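Local coordinates for protein single-stranded DNA specific exonuclease RecJ (Thermus thermophilus, PDB 2ZXR) that degrades single-stranded DNA exonucleolytically in the 5' to 3' direction, using divalent metal ions such as magnesium or manganese, at residues F540-A549 and L597-E608; W588-L597 and F646-W654. All coordinates share one frame; numbering follows the deposited sequence.

Interaction 1: F540-A549 and L597-E608; sequences FAYPLPLLEA and LGRRVEVALGRE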
loop_
_atom_site.group_PDB
_atom_site.type_symbol
_atom_site.label_atom_id
_atom_site.label_comp_id
_atom_site.label_asym_id
_atom_site.label_seq_id
_atom_site.Cartn_x
_atom_site.Cartn_y
_atom_site.Cartn_z
ATOM N N PHE A 540 -19.158 -19.264 -16.353
ATOM C CA PHE A 540 -20.129 -19.809 -17.299
ATOM C C PHE A 540 -19.346 -20.592 -18.367
ATOM O O PHE A 540 -19.885 -21.492 -19.013
ATOM C CB PHE A 540 -21.001 -18.696 -17.934
ATOM C CG PHE A 540 -20.267 -17.818 -18.922
ATOM C CD1 PHE A 540 -20.100 -18.221 -20.244
ATOM C CD2 PHE A 540 -19.692 -16.605 -18.507
ATOM C CE1 PHE A 540 -19.359 -17.426 -21.148
ATOM C CE2 PHE A 540 -18.960 -15.807 -19.387
ATOM C CZ PHE A 540 -18.788 -16.211 -20.715
ATOM N N ALA A 541 -18.065 -20.274 -18.527
ATOM C CA ALA A 541 -17.219 -20.965 -19.495
ATOM C C ALA A 541 -16.095 -21.699 -18.736
ATOM O O ALA A 541 -15.323 -21.088 -17.975
ATOM C CB ALA A 541 -16.656 -19.970 -20.492
ATOM N N TYR A 542 -16.021 -23.011 -18.957
ATOM C CA TYR A 542 -15.074 -23.885 -18.288
ATOM C C TYR A 542 -14.028 -24.478 -19.196
ATOM O O TYR A 542 -14.336 -25.353 -20.009
ATOM C CB TYR A 542 -15.828 -25.013 -17.594
ATOM C CG TYR A 542 -16.749 -24.494 -16.513
ATOM C CD1 TYR A 542 -17.903 -23.779 -16.833
ATOM C CD2 TYR A 542 -16.436 -24.680 -15.159
ATOM C CE1 TYR A 542 -18.725 -23.266 -15.836
ATOM C CE2 TYR A 542 -17.249 -24.164 -14.157
ATOM C CZ TYR A 542 -18.383 -23.466 -14.501
ATOM O OH TYR A 542 -19.169 -22.958 -13.498
ATOM N N PRO A 543 -12.772 -24.018 -19.063
ATOM C CA PRO A 543 -11.663 -24.509 -19.888
ATOM C C PRO A 543 -11.506 -26.011 -19.790
ATOM O O PRO A 543 -11.538 -26.577 -18.690
ATOM C CB PRO A 543 -10.431 -23.787 -19.311
ATOM C CG PRO A 543 -10.998 -22.495 -18.834
ATOM C CD PRO A 543 -12.332 -22.909 -18.197
ATOM N N LEU A 544 -11.308 -26.629 -20.948
ATOM C CA LEU A 544 -11.091 -28.063 -21.062
ATOM C C LEU A 544 -9.953 -28.211 -22.074
ATOM O O LEU A 544 -9.952 -27.537 -23.102
ATOM C CB LEU A 544 -12.345 -28.746 -21.601
ATOM C CG LEU A 544 -12.345 -30.260 -21.794
ATOM C CD1 LEU A 544 -12.379 -30.963 -20.446
ATOM C CD2 LEU A 544 -13.582 -30.659 -22.601
ATOM N N PRO A 545 -8.965 -29.073 -21.780
ATOM C CA PRO A 545 -7.824 -29.314 -22.667
ATOM C C PRO A 545 -8.313 -29.772 -24.050
ATOM O O PRO A 545 -9.286 -30.519 -24.143
ATOM C CB PRO A 545 -7.047 -30.409 -21.942
ATOM C CG PRO A 545 -7.347 -30.118 -20.488
ATOM C CD PRO A 545 -8.831 -29.831 -20.524
ATOM N N LEU A 546 -7.638 -29.328 -25.108
ATOM C CA LEU A 546 -8.042 -29.695 -26.467
ATOM C C LEU A 546 -8.156 -31.208 -26.691
ATOM O O LEU A 546 -9.092 -31.679 -27.352
ATOM C CB LEU A 546 -7.082 -29.122 -27.506
ATOM C CG LEU A 546 -7.507 -29.486 -28.940
ATOM C CD1 LEU A 546 -8.860 -28.855 -29.235
ATOM C CD2 LEU A 546 -6.477 -28.988 -29.963
ATOM N N LEU A 547 -7.200 -31.968 -26.160
ATOM C CA LEU A 547 -7.238 -33.421 -26.321
ATOM C C LEU A 547 -8.548 -33.968 -25.771
ATOM O O LEU A 547 -9.231 -34.743 -26.436
ATOM C CB LEU A 547 -6.067 -34.082 -25.587
ATOM C CG LEU A 547 -4.682 -33.667 -26.065
ATOM C CD1 LEU A 547 -3.628 -34.276 -25.146
ATOM C CD2 LEU A 547 -4.477 -34.112 -27.503
ATOM N N GLU A 548 -8.901 -33.575 -24.556
ATOM C CA GLU A 548 -10.146 -34.060 -23.981
ATOM C C GLU A 548 -11.347 -33.639 -24.808
ATOM O O GLU A 548 -12.256 -34.429 -25.020
ATOM C CB GLU A 548 -10.327 -33.559 -22.552
ATOM C CG GLU A 548 -9.452 -34.255 -21.544
ATOM C CD GLU A 548 -9.706 -33.762 -20.134
ATOM O OE1 GLU A 548 -10.893 -33.681 -19.736
ATOM O OE2 GLU A 548 -8.718 -33.462 -19.425
ATOM N N ALA A 549 -11.358 -32.399 -25.279
ATOM C CA ALA A 549 -12.483 -31.911 -26.058
ATOM C C ALA A 549 -12.683 -32.695 -27.358
ATOM O O ALA A 549 -13.818 -33.023 -27.724
ATOM C CB ALA A 549 -12.310 -30.410 -26.371
ATOM N N LEU A 597 -24.561 -15.975 -23.544
ATOM C CA LEU A 597 -24.691 -16.119 -22.095
ATOM C C LEU A 597 -25.870 -17.004 -21.686
ATOM O O LEU A 597 -26.657 -17.417 -22.529
ATOM C CB LEU A 597 -24.798 -14.730 -21.452
ATOM C CG LEU A 597 -23.601 -13.799 -21.751
ATOM C CD1 LEU A 597 -23.755 -12.474 -21.021
ATOM C CD2 LEU A 597 -22.304 -14.485 -21.313
ATOM N N GLY A 598 -25.993 -17.285 -20.391
ATOM C CA GLY A 598 -27.053 -18.176 -19.944
ATOM C C GLY A 598 -26.781 -19.506 -20.639
ATOM O O GLY A 598 -27.664 -20.136 -21.229
ATOM N N ARG A 599 -25.527 -19.933 -20.543
ATOM C CA ARG A 599 -25.044 -21.138 -21.198
ATOM C C ARG A 599 -24.509 -22.238 -20.302
ATOM O O ARG A 599 -25.126 -23.295 -20.162
ATOM C CB ARG A 599 -23.925 -20.749 -22.179
ATOM C CG ARG A 599 -24.397 -20.134 -23.474
ATOM C CD ARG A 599 -24.715 -21.223 -24.490
ATOM N NE ARG A 599 -25.599 -22.244 -23.940
ATOM C CZ ARG A 599 -25.689 -23.485 -24.415
ATOM N NH1 ARG A 599 -24.945 -23.845 -25.453
ATOM N NH2 ARG A 599 -26.520 -24.364 -23.853
ATOM N N ARG A 600 -23.353 -21.973 -19.712
ATOM C CA ARG A 600 -22.633 -22.936 -18.879
ATOM C C ARG A 600 -22.111 -23.954 -19.881
ATOM O O ARG A 600 -22.793 -24.925 -20.258
ATOM C CB ARG A 600 -23.522 -23.609 -17.848
ATOM C CG ARG A 600 -22.737 -24.112 -16.614
ATOM C CD ARG A 600 -21.709 -25.204 -16.951
ATOM N NE ARG A 600 -21.043 -25.752 -15.758
ATOM C CZ ARG A 600 -20.178 -26.773 -15.764
ATOM N NH1 ARG A 600 -19.629 -27.189 -14.630
ATOM N NH2 ARG A 600 -19.856 -27.382 -16.895
ATOM N N VAL A 601 -20.892 -23.702 -20.332
ATOM C CA VAL A 601 -20.275 -24.545 -21.339
ATOM C C VAL A 601 -18.832 -24.886 -21.027
ATOM O O VAL A 601 -18.206 -24.283 -20.145
ATOM C CB VAL A 601 -20.334 -23.843 -22.712
ATOM C CG1 VAL A 601 -21.780 -23.649 -23.125
ATOM C CG2 VAL A 601 -19.624 -22.473 -22.636
ATOM N N GLU A 602 -18.309 -25.866 -21.761
ATOM C CA GLU A 602 -16.921 -26.281 -21.597
ATOM C C GLU A 602 -16.241 -25.800 -22.856
ATOM O O GLU A 602 -16.745 -26.003 -23.969
ATOM C CB GLU A 602 -16.827 -27.791 -21.447
ATOM C CG GLU A 602 -17.437 -28.228 -20.145
ATOM C CD GLU A 602 -17.272 -29.697 -19.919
ATOM O OE1 GLU A 602 -18.272 -30.422 -20.086
ATOM O OE2 GLU A 602 -16.147 -30.130 -19.589
ATOM N N VAL A 603 -15.110 -25.131 -22.674
ATOM C CA VAL A 603 -14.430 -24.555 -23.801
ATOM C C VAL A 603 -13.009 -25.011 -23.961
ATOM O O VAL A 603 -12.232 -25.040 -23.010
ATOM C CB VAL A 603 -14.462 -23.016 -23.700
ATOM C CG1 VAL A 603 -13.807 -22.385 -24.919
ATOM C CG2 VAL A 603 -15.902 -22.553 -23.523
ATOM N N ALA A 604 -12.682 -25.386 -25.185
ATOM C CA ALA A 604 -11.341 -25.815 -25.519
ATOM C C ALA A 604 -10.911 -24.881 -26.651
ATOM O O ALA A 604 -11.749 -24.296 -27.341
ATOM C CB ALA A 604 -11.352 -27.269 -25.995
ATOM N N LEU A 605 -9.610 -24.716 -26.822
ATOM C CA LEU A 605 -9.117 -23.866 -27.893
ATOM C C LEU A 605 -8.332 -24.785 -28.784
ATOM O O LEU A 605 -8.688 -25.047 -29.938
ATOM C CB LEU A 605 -8.181 -22.801 -27.346
ATOM C CG LEU A 605 -8.801 -21.800 -26.382
ATOM C CD1 LEU A 605 -7.675 -20.948 -25.793
ATOM C CD2 LEU A 605 -9.856 -20.967 -27.111
ATOM N N GLY A 606 -7.261 -25.286 -28.196
ATOM C CA GLY A 606 -6.389 -26.184 -28.899
ATOM C C GLY A 606 -4.965 -26.196 -28.386
ATOM O O GLY A 606 -4.669 -25.808 -27.246
ATOM N N ARG A 607 -4.091 -26.677 -29.263
ATOM C CA ARG A 607 -2.667 -26.805 -29.013
ATOM C C ARG A 607 -2.016 -26.411 -30.343
ATOM O O ARG A 607 -0.891 -25.888 -30.381
ATOM C CB ARG A 607 -2.341 -28.261 -28.640
ATOM C CG ARG A 607 -0.915 -28.513 -28.163
ATOM C CD ARG A 607 -0.530 -27.570 -27.031
ATOM N NE ARG A 607 -0.186 -26.243 -27.539
ATOM C CZ ARG A 607 0.201 -25.225 -26.776
ATOM N NH1 ARG A 607 0.293 -25.374 -25.458
ATOM N NH2 ARG A 607 0.512 -24.060 -27.334
ATOM N N GLU A 608 -2.752 -26.665 -31.428
ATOM C CA GLU A 608 -2.324 -26.328 -32.793
ATOM C C GLU A 608 -3.551 -25.764 -33.517
ATOM O O GLU A 608 -3.521 -25.514 -34.725
ATOM C CB GLU A 608 -1.807 -27.569 -33.543
ATOM C CG GLU A 608 -0.764 -28.389 -32.782
ATOM C CD GLU A 608 -1.381 -29.220 -31.664
ATOM O OE1 GLU A 608 -0.621 -29.825 -30.871
ATOM O OE2 GLU A 608 -2.630 -29.273 -31.585
HETATM O O HOH W 1 -14.234 -28.161 -18.321
HETATM O O HOH W 2 -4.982 -27.624 -24.662
#
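Strands 541-543 and 601-603 pair in parallel, with Ala541 beside Val601, Tyr542 beside Glu602 and Pro543 beside Val603, and their short axes are turned 37° from each other. Four backbone hydrogen bonds alternate along the pair: Val601 N to Phe540 O, Tyr542 N to Val601 O, Val603 N to Tyr542 O and Leu544 N to Val603 O, each 2.8 Å. Strand 541-543 is an outer strand of the five-stranded parallel sheet in the RecJ C-terminal domain.

Tyr542 and Arg600 meet on the same face of this sheet as Glu602. The guanidinium lies flat on the tyrosine ring, its plane 19° from that of the ring. Arg600 CZ sits over the ring centre, 3.8 Å from the centroid, in a cation-pi contact. The bend of the arginine chain at chi2 (-63°) helps bring the group back over the ring. Glu602 OE1 is salt-bridged to Arg552, while a water lies within hydrogen-bonding distance of both Glu602 OE2 and Pro543 O.

Leu597 CD2 lies over one face of the Phe540 ring, 4.0 Å from its centroid. On the sheet face opposite Tyr542 and Glu602, Ala541 CB meets Val603 CG2 at 4.1 Å. Past the strands, Ala549 CB and Ala604 CB are tightly packed, 3.3 Å apart. The backbone bonds thus set the register, and the tyrosine face probably helps to stabilise the Arg600 charge.

Interaction 2: W588-L597 and F646-W654; sequences WLGLPPRPVL and FSEALLAYW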
loop_
_atom_site.group_PDB
_atom_site.type_symbol
_atom_site.label_atom_id
_atom_site.label_comp_id
_atom_site.label_asym_id
_atom_site.label_seq_id
_atom_site.Cartn_x
_atom_site.Cartn_y
_atom_site.Cartn_z
ATOM N N TRP A 588 -17.391 -26.312 -26.657
ATOM C CA TRP A 588 -16.901 -25.403 -27.703
ATOM C C TRP A 588 -15.455 -25.692 -28.021
ATOM O O TRP A 588 -14.668 -26.028 -27.131
ATOM C CB TRP A 588 -17.019 -23.925 -27.261
ATOM C CG TRP A 588 -18.426 -23.382 -27.007
ATOM C CD1 TRP A 588 -19.623 -24.005 -27.262
ATOM C CD2 TRP A 588 -18.760 -22.081 -26.492
ATOM N NE1 TRP A 588 -20.680 -23.169 -26.938
ATOM C CE2 TRP A 588 -20.174 -21.987 -26.462
ATOM C CE3 TRP A 588 -18.002 -20.990 -26.054
ATOM C CZ2 TRP A 588 -20.839 -20.840 -26.006
ATOM C CZ3 TRP A 588 -18.672 -19.844 -25.600
ATOM C CH2 TRP A 588 -20.070 -19.785 -25.583
ATOM N N LEU A 589 -15.093 -25.558 -29.289
ATOM C CA LEU A 589 -13.723 -25.806 -29.702
ATOM C C LEU A 589 -13.077 -24.491 -30.112
ATOM O O LEU A 589 -11.972 -24.469 -30.630
ATOM C CB LEU A 589 -13.705 -26.775 -30.880
ATOM C CG LEU A 589 -14.282 -28.159 -30.605
ATOM C CD1 LEU A 589 -14.173 -29.019 -31.866
ATOM C CD2 LEU A 589 -13.521 -28.812 -29.457
ATOM N N GLY A 590 -13.793 -23.395 -29.884
ATOM C CA GLY A 590 -13.288 -22.098 -30.253
ATOM C C GLY A 590 -14.210 -21.085 -29.631
ATOM O O GLY A 590 -15.159 -21.450 -28.920
ATOM N N LEU A 591 -13.945 -19.813 -29.913
ATOM C CA LEU A 591 -14.713 -18.726 -29.338
ATOM C C LEU A 591 -15.752 -18.145 -30.285
ATOM O O LEU A 591 -15.448 -17.841 -31.438
ATOM C CB LEU A 591 -13.754 -17.600 -28.899
ATOM C CG LEU A 591 -12.556 -18.026 -28.051
ATOM C CD1 LEU A 591 -11.731 -16.805 -27.657
ATOM C CD2 LEU A 591 -13.049 -18.748 -26.819
ATOM N N PRO A 592 -16.997 -17.993 -29.815
ATOM C CA PRO A 592 -17.951 -17.415 -30.760
ATOM C C PRO A 592 -17.641 -15.933 -31.008
ATOM O O PRO A 592 -16.912 -15.292 -30.242
ATOM C CB PRO A 592 -19.312 -17.642 -30.088
ATOM C CG PRO A 592 -18.996 -17.886 -28.659
ATOM C CD PRO A 592 -17.675 -18.590 -28.653
ATOM N N PRO A 593 -18.174 -15.376 -32.100
ATOM C CA PRO A 593 -17.930 -13.967 -32.417
ATOM C C PRO A 593 -18.601 -12.983 -31.461
ATOM O O PRO A 593 -18.044 -11.926 -31.155
ATOM C CB PRO A 593 -18.459 -13.845 -33.843
ATOM C CG PRO A 593 -19.606 -14.830 -33.851
ATOM C CD PRO A 593 -18.980 -16.024 -33.154
ATOM N N ARG A 594 -19.799 -13.319 -30.997
ATOM C CA ARG A 594 -20.529 -12.448 -30.092
ATOM C C ARG A 594 -20.956 -13.190 -28.845
ATOM O O ARG A 594 -21.003 -14.406 -28.827
ATOM C CB ARG A 594 -21.742 -11.857 -30.815
ATOM C CG ARG A 594 -21.335 -10.860 -31.901
ATOM C CD ARG A 594 -22.342 -10.750 -33.028
ATOM N NE ARG A 594 -22.534 -12.024 -33.717
ATOM C CZ ARG A 594 -23.548 -12.853 -33.483
ATOM N NH1 ARG A 594 -24.477 -12.542 -32.580
ATOM N NH2 ARG A 594 -23.629 -14.002 -34.138
ATOM N N PRO A 595 -21.295 -12.462 -27.786
ATOM C CA PRO A 595 -21.699 -13.150 -26.565
ATOM C C PRO A 595 -22.806 -14.198 -26.664
ATOM O O PRO A 595 -23.754 -14.086 -27.457
ATOM C CB PRO A 595 -22.058 -12.005 -25.614
ATOM C CG PRO A 595 -22.262 -10.815 -26.520
ATOM C CD PRO A 595 -21.256 -11.004 -27.593
ATOM N N VAL A 596 -22.643 -15.236 -25.850
ATOM C CA VAL A 596 -23.605 -16.316 -25.745
ATOM C C VAL A 596 -23.636 -16.623 -24.247
ATOM O O VAL A 596 -22.815 -17.398 -23.743
ATOM C CB VAL A 596 -23.153 -17.549 -26.542
ATOM C CG1 VAL A 596 -24.236 -18.628 -26.473
ATOM C CG2 VAL A 596 -22.889 -17.163 -27.996
ATOM N N LEU A 597 -24.561 -15.975 -23.544
ATOM C CA LEU A 597 -24.691 -16.119 -22.095
ATOM C C LEU A 597 -25.870 -17.004 -21.686
ATOM O O LEU A 597 -26.657 -17.417 -22.529
ATOM C CB LEU A 597 -24.798 -14.730 -21.452
ATOM C CG LEU A 597 -23.601 -13.799 -21.751
ATOM C CD1 LEU A 597 -23.755 -12.474 -21.021
ATOM C CD2 LEU A 597 -22.304 -14.485 -21.313
ATOM N N PHE A 646 -11.350 -16.932 -16.850
ATOM C CA PHE A 646 -11.537 -17.223 -18.267
ATOM C C PHE A 646 -12.869 -16.629 -18.696
ATOM O O PHE A 646 -12.963 -15.985 -19.742
ATOM C CB PHE A 646 -11.563 -18.722 -18.486
ATOM C CG PHE A 646 -11.690 -19.099 -19.909
ATOM C CD1 PHE A 646 -10.609 -18.964 -20.770
ATOM C CD2 PHE A 646 -12.900 -19.565 -20.409
ATOM C CE1 PHE A 646 -10.735 -19.284 -22.094
ATOM C CE2 PHE A 646 -13.021 -19.888 -21.740
ATOM C CZ PHE A 646 -11.942 -19.748 -22.579
ATOM N N SER A 647 -13.898 -16.858 -17.869
ATOM C CA SER A 647 -15.229 -16.332 -18.155
ATOM C C SER A 647 -15.174 -14.809 -18.196
ATOM O O SER A 647 -15.755 -14.184 -19.069
ATOM C CB SER A 647 -16.239 -16.753 -17.069
ATOM O OG SER A 647 -16.534 -18.142 -17.114
ATOM N N GLU A 648 -14.472 -14.214 -17.239
ATOM C CA GLU A 648 -14.399 -12.764 -17.191
ATOM C C GLU A 648 -13.695 -12.242 -18.426
ATOM O O GLU A 648 -14.140 -11.270 -19.066
ATOM C CB GLU A 648 -13.646 -12.308 -15.935
ATOM C CG GLU A 648 -13.439 -10.815 -15.892
ATOM C CD GLU A 648 -12.661 -10.374 -14.670
ATOM O OE1 GLU A 648 -11.622 -11.001 -14.350
ATOM O OE2 GLU A 648 -13.098 -9.390 -14.046
ATOM N N ALA A 649 -12.584 -12.898 -18.744
ATOM C CA ALA A 649 -11.766 -12.530 -19.882
ATOM C C ALA A 649 -12.537 -12.672 -21.189
ATOM O O ALA A 649 -12.327 -11.905 -22.141
ATOM C CB ALA A 649 -10.522 -13.402 -19.918
ATOM N N LEU A 650 -13.413 -13.672 -21.239
ATOM C CA LEU A 650 -14.195 -13.907 -22.443
ATOM C C LEU A 650 -15.158 -12.745 -22.642
ATOM O O LEU A 650 -15.336 -12.276 -23.762
ATOM C CB LEU A 650 -14.940 -15.246 -22.346
ATOM C CG LEU A 650 -15.804 -15.618 -23.561
ATOM C CD1 LEU A 650 -15.021 -15.437 -24.858
ATOM C CD2 LEU A 650 -16.268 -17.051 -23.420
ATOM N N LEU A 651 -15.772 -12.266 -21.561
ATOM C CA LEU A 651 -16.674 -11.119 -21.685
ATOM C C LEU A 651 -15.914 -9.903 -22.245
ATOM O O LEU A 651 -16.414 -9.192 -23.121
ATOM C CB LEU A 651 -17.271 -10.750 -20.333
ATOM C CG LEU A 651 -18.123 -11.831 -19.659
ATOM C CD1 LEU A 651 -18.780 -11.209 -18.413
ATOM C CD2 LEU A 651 -19.205 -12.343 -20.621
ATOM N N ALA A 652 -14.700 -9.665 -21.761
ATOM C CA ALA A 652 -13.940 -8.519 -22.261
ATOM C C ALA A 652 -13.614 -8.778 -23.727
ATOM O O ALA A 652 -13.613 -7.855 -24.553
ATOM C CB ALA A 652 -12.635 -8.320 -21.437
ATOM N N TYR A 653 -13.346 -10.044 -24.039
ATOM C CA TYR A 653 -13.023 -10.455 -25.402
ATOM C C TYR A 653 -14.166 -10.120 -26.373
ATOM O O TYR A 653 -13.909 -9.612 -27.465
ATOM C CB TYR A 653 -12.730 -11.952 -25.454
ATOM C CG TYR A 653 -12.440 -12.478 -26.850
ATOM C CD1 TYR A 653 -11.220 -12.242 -27.465
ATOM C CD2 TYR A 653 -13.405 -13.193 -27.563
ATOM C CE1 TYR A 653 -10.961 -12.699 -28.755
ATOM C CE2 TYR A 653 -13.151 -13.660 -28.862
ATOM C CZ TYR A 653 -11.925 -13.401 -29.446
ATOM O OH TYR A 653 -11.669 -13.833 -30.737
ATOM N N TRP A 654 -15.414 -10.411 -25.995
ATOM C CA TRP A 654 -16.549 -10.089 -26.879
ATOM C C TRP A 654 -16.524 -8.571 -27.100
ATOM O O TRP A 654 -16.682 -8.087 -28.213
ATOM C CB TRP A 654 -17.919 -10.366 -26.250
ATOM C CG TRP A 654 -18.239 -11.729 -25.698
ATOM C CD1 TRP A 654 -18.883 -11.995 -24.497
ATOM C CD2 TRP A 654 -18.051 -12.988 -26.327
ATOM N NE1 TRP A 654 -19.101 -13.336 -24.356
ATOM C CE2 TRP A 654 -18.603 -13.975 -25.460
ATOM C CE3 TRP A 654 -17.478 -13.385 -27.526
ATOM C CZ2 TRP A 654 -18.591 -15.331 -25.766
ATOM C CZ3 TRP A 654 -17.463 -14.709 -27.824
ATOM C CH2 TRP A 654 -18.017 -15.679 -26.943
HETATM O O HOH W 3 -18.295 -9.218 -30.157
#
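Trp654 lays its indole against Pro595, which covers one face of the five-membered ring. Pro595 CA is 3.4 Å from the centroid of that ring and 12° off its normal, a CH-pi contact. Pro595 CB lies 3.4 Å from Trp654 CD1 on the same face, and the two side chains run past each other in opposite directions. The carbonyl carbon of Arg594 extends this cover along the indole. Leu650 CD1, from the preceding turn of the same helix, lies over the other face. The indole is therefore sandwiched between the loop and its own helix. With chi1 at -55° the indole swings away from the carbonyl carbon and back along the helix, which sets that face on Leu650. Its NE1 is buried and has no partner in the model.

The contact joins helix 643-655 to the proline-rich loop that links strands 587-588 and 601-603, neighbours in the parallel sheet of the RecJ C-terminal domain. Trp588 ends strand 587-588, just before the loop. Its CZ3 approaches Trp654 CH2 at 4.4 Å, and Leu650 CD2 lies at the Trp588 ring edge.

Leu591 reaches the helix with both branches. Its CD1 lies over one face of Tyr653, 3.9 Å from the ring centroid and displaced toward the rim. Its CD2 turns to Leu650 CD1 at 4.3 Å. Farther along the loop, Leu597 CD2 touches Leu651 CD2 at 3.8 Å.

No direct hydrogen bond crosses between the segments. One water instead donates to Pro593 O and to Trp654 O, 2.8 Å from the latter.

From the N terminus, the chain passes through 540-549, then 588-597, then 597-608 and finally 646-654. Interaction 1 closes a loop from the first of these to the third. Interaction 2 closes one from the second to the fourth. The two loops cross rather than nest. They share Leu597, where the loop 588-597 runs into 597-608. Interaction 1 adds outer strand 541-543 to the parallel sheet, and interaction 2 ties helix 643-655 to a sheet-connecting loop. They meet where Trp588 pairs by backbone with Glu602 and Ala604, and where Pro543 packs on Phe646. Together they tie the edge strand, the loop and the helix into one unit within the RecJ C-terminal domain.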